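Local coordinates for protein methyl-coenzyme M reductase gamma subunit (Methermicoccus shengliensis DSM 18856, PDB 7NKG) that forms part of the methyl-coenzyme M reductase complex, which binds factor 430 and, as in its family, probably catalyses the methane-forming step of methanogenesis, at residues T214-V218 with D219-F223; P63-P66 with I67-I70; V131-Y134 with G135-I139; K202-E206 with E207-K211; E125-E128 with R129-E132. One frame throughout, in Å; residues are numbered along the deposited sequence.

Contact 1. Residues T214-V218 with D219-F223; sequences TIYRV and DNVPF
Y216 and F223 form the close-packed end of this loop, an edge-to-face pair in which the rim of the F223 ring is directed at the face of Y216. The ring centroids lie 5.5 Å apart and the planes are inclined at 66°; the nearest carbons are Y216 CD2 and F223 CD1. With CG anti to the carbonyl carbon (chi1 -71°), the Y216 ring is laid against the returning chain, where V221 O meets its edge 3.4 Å from CD1 and V221 CG1 packs beside the same atom. The Y216 hydroxyl is tied to D226, while V229 touches both side chains. At the turn, the exposed D219 is gripped side-on by the buried R217, NE to OD1 at 2.9 Å and NH2 to OD2 at 3.0 Å. The NH2 bond is nearly straight (169°) and close to the guanidinium plane, but the two flat groups are twisted against each other. D219 OD2 also pairs with a basic side chain of another protein chain, making the carboxylate a link between subunits. Were R217 replaced by an alanine, D219 would probably lose both bonds on this side and be held less firmly in rotation, by the other chain's basic group. A water accepts from N220 ND2, which also bonds to A210 O, and donates to I215 O. The backbone closes through R217 N to V221 O (3.0 Å) and N220 N to R217 O (3.0 Å): a type I beta turn from R217 to N220, with a classic beta bulge in which N220 and V221 both face R217.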
loop_
_atom_site.group_PDB
_atom_site.type_symbol
_atom_site.label_atom_id
_atom_site.label_comp_id
_atom_site.label_asym_id
_atom_site.label_seq_id
_atom_site.Cartn_x
_atom_site.Cartn_y
_atom_site.Cartn_z
ATOM N N THR C 214 28.086 -16.501 35.973
ATOM C CA THR C 214 28.486 -16.226 34.601
ATOM C C THR C 214 28.141 -14.761 34.230
ATOM O O THR C 214 28.297 -14.423 33.072
ATOM C CB THR C 214 27.781 -17.205 33.633
ATOM O OG1 THR C 214 26.361 -17.016 33.709
ATOM C CG2 THR C 214 28.162 -18.666 33.895
ATOM N N ILE C 215 27.680 -13.896 35.172
ATOM C CA ILE C 215 27.406 -12.493 34.847
ATOM C C ILE C 215 28.570 -11.639 35.353
ATOM O O ILE C 215 29.093 -11.890 36.443
ATOM C CB ILE C 215 26.053 -11.961 35.458
ATOM C CG1 ILE C 215 25.560 -10.711 34.669
ATOM C CG2 ILE C 215 26.167 -11.631 36.982
ATOM C CD1 ILE C 215 24.147 -10.248 34.996
ATOM N N TYR C 216 28.936 -10.613 34.593
ATOM C CA TYR C 216 29.944 -9.654 35.046
ATOM C C TYR C 216 29.209 -8.562 35.832
ATOM O O TYR C 216 28.068 -8.223 35.511
ATOM C CB TYR C 216 30.665 -8.994 33.856
ATOM C CG TYR C 216 31.600 -9.921 33.108
ATOM C CD1 TYR C 216 32.852 -10.233 33.616
ATOM C CD2 TYR C 216 31.247 -10.448 31.876
ATOM C CE1 TYR C 216 33.739 -11.037 32.910
ATOM C CE2 TYR C 216 32.111 -11.281 31.174
ATOM C CZ TYR C 216 33.356 -11.581 31.699
ATOM O OH TYR C 216 34.204 -12.428 31.016
ATOM N N ARG C 217 29.865 -8.005 36.860
ATOM C CA ARG C 217 29.308 -6.885 37.629
ATOM C C ARG C 217 30.471 -6.035 38.111
ATOM O O ARG C 217 31.485 -6.581 38.567
ATOM C CB ARG C 217 28.488 -7.363 38.839
ATOM C CG ARG C 217 27.015 -7.666 38.545
ATOM C CD ARG C 217 26.178 -7.845 39.822
ATOM N NE ARG C 217 26.107 -6.631 40.640
ATOM C CZ ARG C 217 25.231 -5.632 40.484
ATOM N NH1 ARG C 217 24.331 -5.668 39.505
ATOM N NH2 ARG C 217 25.255 -4.587 41.302
ATOM N N VAL C 218 30.327 -4.714 38.040
ATOM C CA VAL C 218 31.384 -3.786 38.450
ATOM C C VAL C 218 31.784 -3.993 39.931
ATOM O O VAL C 218 32.919 -3.684 40.291
ATOM C CB VAL C 218 30.971 -2.307 38.182
ATOM C CG1 VAL C 218 29.971 -1.809 39.227
ATOM C CG2 VAL C 218 32.192 -1.391 38.119
ATOM N N ASP C 219 30.847 -4.475 40.774
ATOM C CA ASP C 219 31.096 -4.714 42.204
ATOM C C ASP C 219 31.470 -6.168 42.520
ATOM O O ASP C 219 31.442 -6.564 43.686
ATOM C CB ASP C 219 29.910 -4.237 43.053
ATOM C CG ASP C 219 28.582 -4.883 42.725
ATOM O OD1 ASP C 219 28.573 -5.862 41.934
ATOM O OD2 ASP C 219 27.549 -4.392 43.225
ATOM N N ASN C 220 31.806 -6.977 41.498
ATOM C CA ASN C 220 32.241 -8.351 41.717
ATOM C C ASN C 220 33.418 -8.604 40.756
ATOM O O ASN C 220 34.565 -8.408 41.160
ATOM C CB ASN C 220 31.078 -9.356 41.559
ATOM C CG ASN C 220 31.533 -10.785 41.742
ATOM O OD1 ASN C 220 32.353 -11.080 42.625
ATOM N ND2 ASN C 220 31.020 -11.703 40.934
ATOM N N VAL C 221 33.146 -8.957 39.483
ATOM C CA VAL C 221 34.155 -9.178 38.463
ATOM C C VAL C 221 33.732 -8.251 37.330
ATOM O O VAL C 221 32.790 -8.585 36.605
ATOM C CB VAL C 221 34.183 -10.646 38.013
ATOM C CG1 VAL C 221 35.098 -10.824 36.807
ATOM C CG2 VAL C 221 34.617 -11.558 39.161
ATOM N N PRO C 222 34.310 -7.041 37.225
ATOM C CA PRO C 222 33.861 -6.121 36.172
ATOM C C PRO C 222 34.113 -6.659 34.770
ATOM O O PRO C 222 35.157 -7.273 34.499
ATOM C CB PRO C 222 34.679 -4.850 36.425
ATOM C CG PRO C 222 35.171 -4.971 37.841
ATOM C CD PRO C 222 35.372 -6.433 38.055
ATOM N N PHE C 223 33.179 -6.403 33.860
ATOM C CA PHE C 223 33.316 -6.787 32.449
ATOM C C PHE C 223 34.604 -6.175 31.856
ATOM O O PHE C 223 35.356 -6.851 31.160
ATOM C CB PHE C 223 32.094 -6.278 31.662
ATOM C CG PHE C 223 32.216 -6.420 30.166
ATOM C CD1 PHE C 223 32.323 -7.669 29.579
ATOM C CD2 PHE C 223 32.173 -5.308 29.342
ATOM C CE1 PHE C 223 32.393 -7.804 28.198
ATOM C CE2 PHE C 223 32.263 -5.441 27.960
ATOM C CZ PHE C 223 32.360 -6.688 27.396
HETATM O O HOH W 1 29.375 -10.669 38.921
#

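Contact 2. Residues P63-P66 with I67-I70; sequences PDCP and IREI
R68 reaches back from the short, weakly bonded helix 66-70 to P63; its CB and CG meet C65, while NE and the guanidinium meet the proline. Its CB lies 3.7 Å from C65 O, and CG packs 3.8 Å from C65 CB. The chain then runs extended, chi2 -159° and chi3 -169°, which carries CD to the rim of the P63 ring. NE comes 3.5 Å from P63 CG. At the tip, P63 CD sits over the centre of one guanidinium face, 3.4 Å from CZ, the proline ring crossing the arginine side chain at about a right angle. NH2 bonds to the backbone of another protein chain, while NH1 has a weak, long ion pair with E62.

Behind this, C65 occupies the N-cap. Its SG, anti to the backbone N, accepts from R68 N at 3.5 Å in a fairly straight bond (165°), and also packs against I67 CB. C65 O receives E69 N, and the next bond, from I70 N to P66 O, is weak. Alongside, D64 OD1 and E69 OE2 approach to 3.2 Å with their carboxylates almost coplanar. Basic side chains of the other protein chain form salt bridges to both acids, which would offset the repulsion; the closeness of the two carboxylates is thus likely to depend on assembly of the complex.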
loop_
_atom_site.group_PDB
_atom_site.type_symbol
_atom_site.label_atom_id
_atom_site.label_comp_id
_atom_site.label_asym_id
_atom_site.label_seq_id
_atom_site.Cartn_x
_atom_site.Cartn_y
_atom_site.Cartn_z
ATOM N N PRO C 63 8.964 -40.349 5.523
ATOM C CA PRO C 63 9.481 -40.257 4.149
ATOM C C PRO C 63 10.801 -40.997 3.965
ATOM O O PRO C 63 11.497 -41.289 4.938
ATOM C CB PRO C 63 9.691 -38.761 3.968
ATOM C CG PRO C 63 10.089 -38.294 5.330
ATOM C CD PRO C 63 9.297 -39.141 6.299
ATOM N N ASP C 64 11.140 -41.317 2.726
ATOM C CA ASP C 64 12.450 -41.878 2.398
ATOM C C ASP C 64 13.394 -40.686 2.434
ATOM O O ASP C 64 13.311 -39.815 1.549
ATOM C CB ASP C 64 12.416 -42.488 0.988
ATOM C CG ASP C 64 13.561 -43.414 0.647
ATOM O OD1 ASP C 64 14.382 -43.710 1.556
ATOM O OD2 ASP C 64 13.644 -43.842 -0.529
ATOM N N CYS C 65 14.196 -40.565 3.503
ATOM C CA CYS C 65 15.104 -39.429 3.620
ATOM C C CYS C 65 16.455 -39.926 4.086
ATOM O O CYS C 65 16.545 -40.559 5.137
ATOM C CB CYS C 65 14.539 -38.385 4.572
ATOM S SG CYS C 65 15.711 -37.076 5.014
ATOM N N PRO C 66 17.530 -39.595 3.353
ATOM C CA PRO C 66 18.862 -40.047 3.779
ATOM C C PRO C 66 19.332 -39.471 5.103
ATOM O O PRO C 66 20.158 -40.091 5.760
ATOM C CB PRO C 66 19.780 -39.607 2.653
ATOM C CG PRO C 66 19.017 -38.696 1.802
ATOM C CD PRO C 66 17.579 -38.822 2.098
ATOM N N ILE C 67 18.820 -38.295 5.490
ATOM C CA ILE C 67 19.204 -37.660 6.747
ATOM C C ILE C 67 18.494 -38.355 7.903
ATOM O O ILE C 67 19.126 -38.654 8.911
ATOM C CB ILE C 67 18.913 -36.150 6.685
ATOM C CG1 ILE C 67 19.692 -35.490 5.517
ATOM C CG2 ILE C 67 19.212 -35.474 8.014
ATOM C CD1 ILE C 67 21.270 -35.726 5.470
ATOM N N ARG C 68 17.190 -38.664 7.758
ATOM C CA ARG C 68 16.467 -39.412 8.795
ATOM C C ARG C 68 17.142 -40.773 9.062
ATOM O O ARG C 68 17.184 -41.232 10.211
ATOM C CB ARG C 68 15.016 -39.636 8.390
ATOM C CG ARG C 68 14.193 -38.351 8.367
ATOM C CD ARG C 68 12.717 -38.665 8.467
ATOM N NE ARG C 68 11.886 -37.489 8.199
ATOM C CZ ARG C 68 10.691 -37.229 8.739
ATOM N NH1 ARG C 68 10.144 -38.074 9.614
ATOM N NH2 ARG C 68 10.031 -36.126 8.407
ATOM N N GLU C 69 17.712 -41.386 8.014
ATOM C CA GLU C 69 18.390 -42.677 8.137
ATOM C C GLU C 69 19.710 -42.608 8.908
ATOM O O GLU C 69 20.143 -43.645 9.427
ATOM C CB GLU C 69 18.644 -43.260 6.745
ATOM C CG GLU C 69 17.374 -43.623 5.985
ATOM C CD GLU C 69 17.612 -44.029 4.546
ATOM O OE1 GLU C 69 18.723 -44.523 4.246
ATOM O OE2 GLU C 69 16.690 -43.841 3.717
ATOM N N ILE C 70 20.378 -41.433 8.964
ATOM C CA ILE C 70 21.681 -41.302 9.641
ATOM C C ILE C 70 21.625 -40.429 10.911
ATOM O O ILE C 70 22.624 -40.381 11.626
ATOM C CB ILE C 70 22.790 -40.814 8.659
ATOM C CG1 ILE C 70 22.449 -39.414 8.079
ATOM C CG2 ILE C 70 22.982 -41.857 7.535
ATOM C CD1 ILE C 70 23.548 -38.729 7.259
#

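Contact 3. Residues V131-Y134 with G135-I139; sequences VEVY and GKMSI
The face of the Y134 ring receives S138 CB one helical turn later, a CH-pi contact with the carbon 4.3 Å from the ring centroid and 26° off its normal. A chi1 of 160° sets Y134 CG opposite the backbone N, and the ring leans along the helix toward its C-terminal end, over the serine. S138 OG turns back to donate to G135 O at 2.7 Å, and W88 NE1 bonds to the same hydroxyl, so its rotation is set by two partners.

The next shell is the helix backbone. G135 N donates to V131 O at 2.8 Å, K136 N to E132 O at 2.9 Å and S138 N to Y134 O at 2.9 Å; the bond from M137 N to V133 O is weak. G135, without a beta carbon, sits close to V131 O.

Farther out, H110 meets the Y134 ring edge-to-face, and Y105, A106, V86 and V124 pack round it. E132 is held by Y50 and R44, K136 by E140. This is the middle of the alpha-helix 128-140, whose face carrying Y134 packs against strands 83-90 and 122-127 and helix 99-109.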
loop_
_atom_site.group_PDB
_atom_site.type_symbol
_atom_site.label_atom_id
_atom_site.label_comp_id
_atom_site.label_asym_id
_atom_site.label_seq_id
_atom_site.Cartn_x
_atom_site.Cartn_y
_atom_site.Cartn_z
ATOM N N VAL C 131 13.010 -32.839 27.241
ATOM C CA VAL C 131 13.010 -31.571 27.974
ATOM C C VAL C 131 13.074 -31.829 29.496
ATOM O O VAL C 131 13.588 -30.977 30.213
ATOM C CB VAL C 131 11.850 -30.592 27.548
ATOM C CG1 VAL C 131 10.647 -30.665 28.490
ATOM C CG2 VAL C 131 12.345 -29.156 27.442
ATOM N N GLU C 132 12.566 -32.978 29.990
ATOM C CA GLU C 132 12.664 -33.313 31.410
ATOM C C GLU C 132 14.103 -33.696 31.766
ATOM O O GLU C 132 14.575 -33.314 32.837
ATOM C CB GLU C 132 11.728 -34.465 31.785
ATOM C CG GLU C 132 10.269 -34.046 31.786
ATOM C CD GLU C 132 9.392 -34.925 32.639
ATOM O OE1 GLU C 132 9.734 -36.118 32.797
ATOM O OE2 GLU C 132 8.367 -34.421 33.152
ATOM N N VAL C 133 14.825 -34.392 30.868
ATOM C CA VAL C 133 16.236 -34.725 31.105
ATOM C C VAL C 133 17.035 -33.410 31.216
ATOM O O VAL C 133 17.836 -33.259 32.141
ATOM C CB VAL C 133 16.810 -35.640 30.004
ATOM C CG1 VAL C 133 18.330 -35.789 30.124
ATOM C CG2 VAL C 133 16.142 -37.010 30.033
ATOM N N TYR C 134 16.771 -32.457 30.305
ATOM C CA TYR C 134 17.396 -31.142 30.346
ATOM C C TYR C 134 16.969 -30.416 31.643
ATOM O O TYR C 134 17.822 -29.862 32.332
ATOM C CB TYR C 134 17.022 -30.304 29.088
ATOM C CG TYR C 134 17.216 -28.818 29.298
ATOM C CD1 TYR C 134 18.482 -28.256 29.277
ATOM C CD2 TYR C 134 16.149 -28.001 29.654
ATOM C CE1 TYR C 134 18.685 -26.924 29.586
ATOM C CE2 TYR C 134 16.345 -26.672 29.996
ATOM C CZ TYR C 134 17.612 -26.132 29.947
ATOM O OH TYR C 134 17.813 -24.809 30.263
ATOM N N GLY C 135 15.667 -30.385 31.927
ATOM C CA GLY C 135 15.102 -29.705 33.092
ATOM C C GLY C 135 15.733 -30.140 34.397
ATOM O O GLY C 135 16.063 -29.300 35.239
ATOM N N LYS C 136 15.974 -31.448 34.548
ATOM C CA LYS C 136 16.613 -31.996 35.751
ATOM C C LYS C 136 18.017 -31.388 35.919
ATOM O O LYS C 136 18.341 -30.906 36.992
ATOM C CB LYS C 136 16.685 -33.526 35.648
ATOM C CG LYS C 136 17.134 -34.205 36.928
ATOM C CD LYS C 136 17.221 -35.724 36.731
ATOM C CE LYS C 136 17.550 -36.463 38.005
ATOM N NZ LYS C 136 16.462 -36.346 39.021
ATOM N N MET C 137 18.831 -31.379 34.857
ATOM C CA MET C 137 20.173 -30.795 34.934
ATOM C C MET C 137 20.092 -29.286 35.159
ATOM O O MET C 137 20.896 -28.749 35.909
ATOM C CB MET C 137 20.966 -31.112 33.666
ATOM C CG MET C 137 21.306 -32.586 33.537
ATOM S SD MET C 137 21.935 -32.986 31.906
ATOM C CE MET C 137 21.932 -34.751 31.982
ATOM N N SER C 138 19.112 -28.594 34.548
ATOM C CA SER C 138 18.962 -27.153 34.718
ATOM C C SER C 138 18.660 -26.748 36.173
ATOM O O SER C 138 18.973 -25.618 36.564
ATOM C CB SER C 138 17.868 -26.612 33.796
ATOM O OG SER C 138 16.555 -26.835 34.286
ATOM N N ILE C 139 18.018 -27.640 36.942
ATOM C CA ILE C 139 17.636 -27.317 38.323
ATOM C C ILE C 139 18.555 -27.936 39.386
ATOM O O ILE C 139 18.726 -27.345 40.452
ATOM C CB ILE C 139 16.138 -27.690 38.576
ATOM C CG1 ILE C 139 15.584 -26.949 39.823
ATOM C CG2 ILE C 139 15.930 -29.208 38.736
ATOM C CD1 ILE C 139 14.034 -26.767 39.813
#

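Contact 4. Residues K202-E206 with E207-K211; sequences KPMSE and EEAAK
A chi1 of 66° places S205 OG between its own backbone N and carbonyl carbon, directly in front of E208 N, while E208, with CG anti to the backbone N (chi1 180°), stretches its extended chain back across M204. From this position S205 OG accepts from E208 N at 3.0 Å in a bond of 161°, and it also lies 3.4 Å from E208 CB. The serine carbonyl is used as well: A209 N points almost straight at S205 O, 3.0 Å away. One residue on, A210 N donates to E206 O at the same length.

M204 and E208 cross at about a right angle. E208 OE1 rests 3.7 Å from M204 CB, and E208 CG lies 4.0 Å from M204 SD, so the glutamate, its carboxylate included, lies against the M204 side chain; its OE2 forms a salt bridge with R212. M204 continues inward to L29, P96 and C145, with its SD near A209 CA.

The outer side of the helix is polar and exposed. There E207 OE2 is met by K211 NZ at 3.0 Å, an i to i+4 salt bridge in which the lysine approaches the anti side of the oxygen from above the carboxylate plane. Together these features describe a serine N-cap, with a hydrophobic residue just before it, at the start of the surface helix 206-212.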
loop_
_atom_site.group_PDB
_atom_site.type_symbol
_atom_site.label_atom_id
_atom_site.label_comp_id
_atom_site.label_asym_id
_atom_site.label_seq_id
_atom_site.Cartn_x
_atom_site.Cartn_y
_atom_site.Cartn_z
ATOM N N LYS C 202 18.406 -25.219 49.881
ATOM C CA LYS C 202 18.903 -23.959 50.372
ATOM C C LYS C 202 19.350 -23.005 49.266
ATOM O O LYS C 202 19.886 -23.459 48.247
ATOM C CB LYS C 202 20.076 -24.184 51.338
ATOM C CG LYS C 202 21.371 -24.666 50.677
ATOM C CD LYS C 202 22.355 -25.262 51.678
ATOM C CE LYS C 202 23.563 -25.873 50.994
ATOM N NZ LYS C 202 23.299 -27.171 50.313
ATOM N N PRO C 203 19.246 -21.679 49.477
ATOM C CA PRO C 203 19.840 -20.752 48.506
ATOM C C PRO C 203 21.362 -20.757 48.614
ATOM O O PRO C 203 21.919 -21.108 49.664
ATOM C CB PRO C 203 19.370 -19.378 48.998
ATOM C CG PRO C 203 18.272 -19.648 49.973
ATOM C CD PRO C 203 18.667 -20.936 50.613
ATOM N N MET C 204 22.039 -20.278 47.568
ATOM C CA MET C 204 23.485 -20.075 47.647
ATOM C C MET C 204 23.736 -18.870 48.541
ATOM O O MET C 204 22.901 -17.952 48.591
ATOM C CB MET C 204 24.064 -19.741 46.264
ATOM C CG MET C 204 24.012 -20.886 45.312
ATOM S SD MET C 204 24.878 -20.464 43.784
ATOM C CE MET C 204 24.728 -22.027 42.932
ATOM N N SER C 205 24.912 -18.810 49.188
ATOM C CA SER C 205 25.306 -17.603 49.924
ATOM C C SER C 205 25.677 -16.521 48.886
ATOM O O SER C 205 25.927 -16.846 47.714
ATOM C CB SER C 205 26.521 -17.887 50.806
ATOM O OG SER C 205 27.664 -18.184 50.021
ATOM N N GLU C 206 25.756 -15.247 49.300
ATOM C CA GLU C 206 26.153 -14.170 48.382
ATOM C C GLU C 206 27.567 -14.430 47.820
ATOM O O GLU C 206 27.795 -14.224 46.623
ATOM C CB GLU C 206 26.135 -12.812 49.094
ATOM C CG GLU C 206 24.740 -12.312 49.409
ATOM C CD GLU C 206 24.690 -10.964 50.100
ATOM O OE1 GLU C 206 25.753 -10.473 50.543
ATOM O OE2 GLU C 206 23.587 -10.381 50.173
ATOM N N GLU C 207 28.491 -14.901 48.670
ATOM C CA GLU C 207 29.862 -15.210 48.249
ATOM C C GLU C 207 29.886 -16.361 47.228
ATOM O O GLU C 207 30.592 -16.254 46.224
ATOM C CB GLU C 207 30.716 -15.574 49.476
ATOM C CG GLU C 207 32.191 -15.783 49.184
ATOM C CD GLU C 207 33.040 -16.157 50.384
ATOM O OE1 GLU C 207 32.519 -16.131 51.522
ATOM O OE2 GLU C 207 34.232 -16.486 50.182
ATOM N N GLU C 208 29.117 -17.446 47.469
ATOM C CA GLU C 208 29.068 -18.577 46.534
ATOM C C GLU C 208 28.518 -18.122 45.183
ATOM O O GLU C 208 29.096 -18.451 44.149
ATOM C CB GLU C 208 28.196 -19.720 47.090
ATOM C CG GLU C 208 28.098 -20.917 46.159
ATOM C CD GLU C 208 27.290 -22.087 46.688
ATOM O OE1 GLU C 208 26.642 -21.939 47.750
ATOM O OE2 GLU C 208 27.285 -23.150 46.026
ATOM N N ALA C 209 27.408 -17.351 45.183
ATOM C CA ALA C 209 26.819 -16.859 43.936
ATOM C C ALA C 209 27.828 -16.001 43.162
ATOM O O ALA C 209 27.972 -16.177 41.958
ATOM C CB ALA C 209 25.564 -16.057 44.241
ATOM N N ALA C 210 28.562 -15.113 43.858
ATOM C CA ALA C 210 29.577 -14.271 43.222
ATOM C C ALA C 210 30.710 -15.095 42.584
ATOM O O ALA C 210 31.205 -14.726 41.508
ATOM C CB ALA C 210 30.152 -13.299 44.240
ATOM N N LYS C 211 31.099 -16.200 43.222
ATOM C CA LYS C 211 32.160 -17.074 42.715
ATOM C C LYS C 211 31.699 -17.969 41.574
ATOM O O LYS C 211 32.531 -18.383 40.754
ATOM C CB LYS C 211 32.687 -17.985 43.831
ATOM C CG LYS C 211 33.668 -17.324 44.771
ATOM C CD LYS C 211 33.951 -18.169 45.978
ATOM C CE LYS C 211 34.878 -17.392 46.920
ATOM N NZ LYS C 211 35.419 -18.243 47.996
#

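Contact 5. Residues E125-E128 with R129-E132; sequences EARE and RDVE
The junction between strand 122-127 and helix 128-140 turns at R127, the N-cap residue, and brings the last strand residues against the first helical turn. A126 CB meets the V131 side chain, 3.9 Å from its CB, and V131 CG2 lies equally close to A126 N. R127 O accepts from V131 N at 2.9 Å, and more weakly from D130 N. R127 and D130 lie side by side and point the same way, yet their charged ends do not pair: D130 OD2 touches the arginine at CB, 3.3 Å away, while the bend at chi2 (-80°) leads the guanidinium off to the backbone of another protein chain. Instead, a water accepts from R127 N and donates to D130 OD2 at 2.7 Å. T74 OG1 bonds to the same oxygen and G76 N to OD1, so both oxygens of the carboxylate are held. With D130 changed to an alanine, that water would probably lose its acceptor, and T74 and G76 their common partner, weakening the tie between this turn and the chain around helix 75-79. On another side of the helix, E128 OE2 and E132 OE2 stand 4.4 Å apart; a second water donates to both, and R44 forms salt bridges with each, which would ease their mutual repulsion. R129 pairs with D81. The junction is thus set between strand 83-90, which bonds to A126 through R84, and helix 75-79, whose P75 lies against R129 and D130.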
loop_
_atom_site.group_PDB
_atom_site.type_symbol
_atom_site.label_atom_id
_atom_site.label_comp_id
_atom_site.label_asym_id
_atom_site.label_seq_id
_atom_site.Cartn_x
_atom_site.Cartn_y
_atom_site.Cartn_z
ATOM N N GLU C 125 12.663 -25.604 24.396
ATOM C CA GLU C 125 11.554 -26.449 23.972
ATOM C C GLU C 125 12.180 -27.720 23.391
ATOM O O GLU C 125 13.209 -27.669 22.714
ATOM C CB GLU C 125 10.672 -25.782 22.918
ATOM C CG GLU C 125 9.946 -24.554 23.417
ATOM C CD GLU C 125 8.837 -24.102 22.494
ATOM O OE1 GLU C 125 7.990 -24.940 22.111
ATOM O OE2 GLU C 125 8.807 -22.897 22.161
ATOM N N ALA C 126 11.577 -28.861 23.674
ATOM C CA ALA C 126 12.062 -30.144 23.157
ATOM C C ALA C 126 10.951 -31.192 23.343
ATOM O O ALA C 126 9.986 -30.944 24.075
ATOM C CB ALA C 126 13.348 -30.577 23.904
ATOM N N ARG C 127 11.101 -32.394 22.753
ATOM C CA ARG C 127 10.180 -33.523 22.978
ATOM C C ARG C 127 10.105 -33.755 24.505
ATOM O O ARG C 127 11.140 -33.646 25.189
ATOM C CB ARG C 127 10.701 -34.759 22.245
ATOM C CG ARG C 127 10.677 -34.618 20.732
ATOM C CD ARG C 127 9.308 -34.845 20.123
ATOM N NE ARG C 127 9.387 -34.869 18.664
ATOM C CZ ARG C 127 8.400 -35.247 17.859
ATOM N NH1 ARG C 127 8.575 -35.254 16.541
ATOM N NH2 ARG C 127 7.224 -35.620 18.362
ATOM N N GLU C 128 8.895 -33.862 25.056
ATOM C CA GLU C 128 8.702 -33.827 26.500
ATOM C C GLU C 128 9.734 -34.613 27.358
ATOM O O GLU C 128 10.350 -33.991 28.233
ATOM C CB GLU C 128 7.295 -34.246 26.896
ATOM C CG GLU C 128 7.007 -33.915 28.352
ATOM C CD GLU C 128 5.597 -34.175 28.829
ATOM O OE1 GLU C 128 4.757 -34.648 28.026
ATOM O OE2 GLU C 128 5.330 -33.881 30.014
ATOM N N ARG C 129 9.958 -35.932 27.114
ATOM C CA ARG C 129 10.921 -36.658 27.962
ATOM C C ARG C 129 12.334 -36.077 27.842
ATOM O O ARG C 129 13.035 -36.029 28.849
ATOM C CB ARG C 129 10.902 -38.163 27.737
ATOM C CG ARG C 129 11.542 -38.658 26.461
ATOM C CD ARG C 129 11.156 -40.112 26.226
ATOM N NE ARG C 129 9.718 -40.232 25.978
ATOM C CZ ARG C 129 8.989 -41.333 26.137
ATOM N NH1 ARG C 129 9.559 -42.467 26.540
ATOM N NH2 ARG C 129 7.681 -41.309 25.908
ATOM N N ASP C 130 12.720 -35.567 26.648
ATOM C CA ASP C 130 14.030 -34.930 26.453
ATOM C C ASP C 130 14.097 -33.631 27.242
ATOM O O ASP C 130 15.143 -33.327 27.827
ATOM C CB ASP C 130 14.290 -34.603 24.979
ATOM C CG ASP C 130 14.081 -35.737 24.007
ATOM O OD1 ASP C 130 14.182 -36.920 24.432
ATOM O OD2 ASP C 130 13.825 -35.454 22.833
ATOM N N VAL C 131 13.010 -32.839 27.241
ATOM C CA VAL C 131 13.010 -31.571 27.974
ATOM C C VAL C 131 13.074 -31.829 29.496
ATOM O O VAL C 131 13.588 -30.977 30.213
ATOM C CB VAL C 131 11.850 -30.592 27.548
ATOM C CG1 VAL C 131 10.647 -30.665 28.490
ATOM C CG2 VAL C 131 12.345 -29.156 27.442
ATOM N N GLU C 132 12.566 -32.978 29.990
ATOM C CA GLU C 132 12.664 -33.313 31.410
ATOM C C GLU C 132 14.103 -33.696 31.766
ATOM O O GLU C 132 14.575 -33.314 32.837
ATOM C CB GLU C 132 11.728 -34.465 31.785
ATOM C CG GLU C 132 10.269 -34.046 31.786
ATOM C CD GLU C 132 9.392 -34.925 32.639
ATOM O OE1 GLU C 132 9.734 -36.118 32.797
ATOM O OE2 GLU C 132 8.367 -34.421 33.152
HETATM O O HOH W 2 13.577 -33.168 21.424
HETATM O O HOH W 3 6.964 -32.476 31.725
#

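In the fold
Along the chain the order is contact 2, contact 5, contact 3, contact 4, contact 1. Contacts 5 and 3 share V131 and E132 and follow each other on helix 128-140, with centres about 8 Å apart; contact 3 lies nearest the middle of the subunit, about 8 Å from its centre. Contacts 4 and 1 are neighbours on one side, centres about 14 Å apart, joined where N220 ND2 probably bonds to A210 O. Contact 2 is far away on the opposite side, its centre about 47 Å from that of contact 1. The subunit thus has a packed helix-and-sheet interior; contacts 1, 2 and 5 meet other protein chains, while contacts 3 and 4 do not.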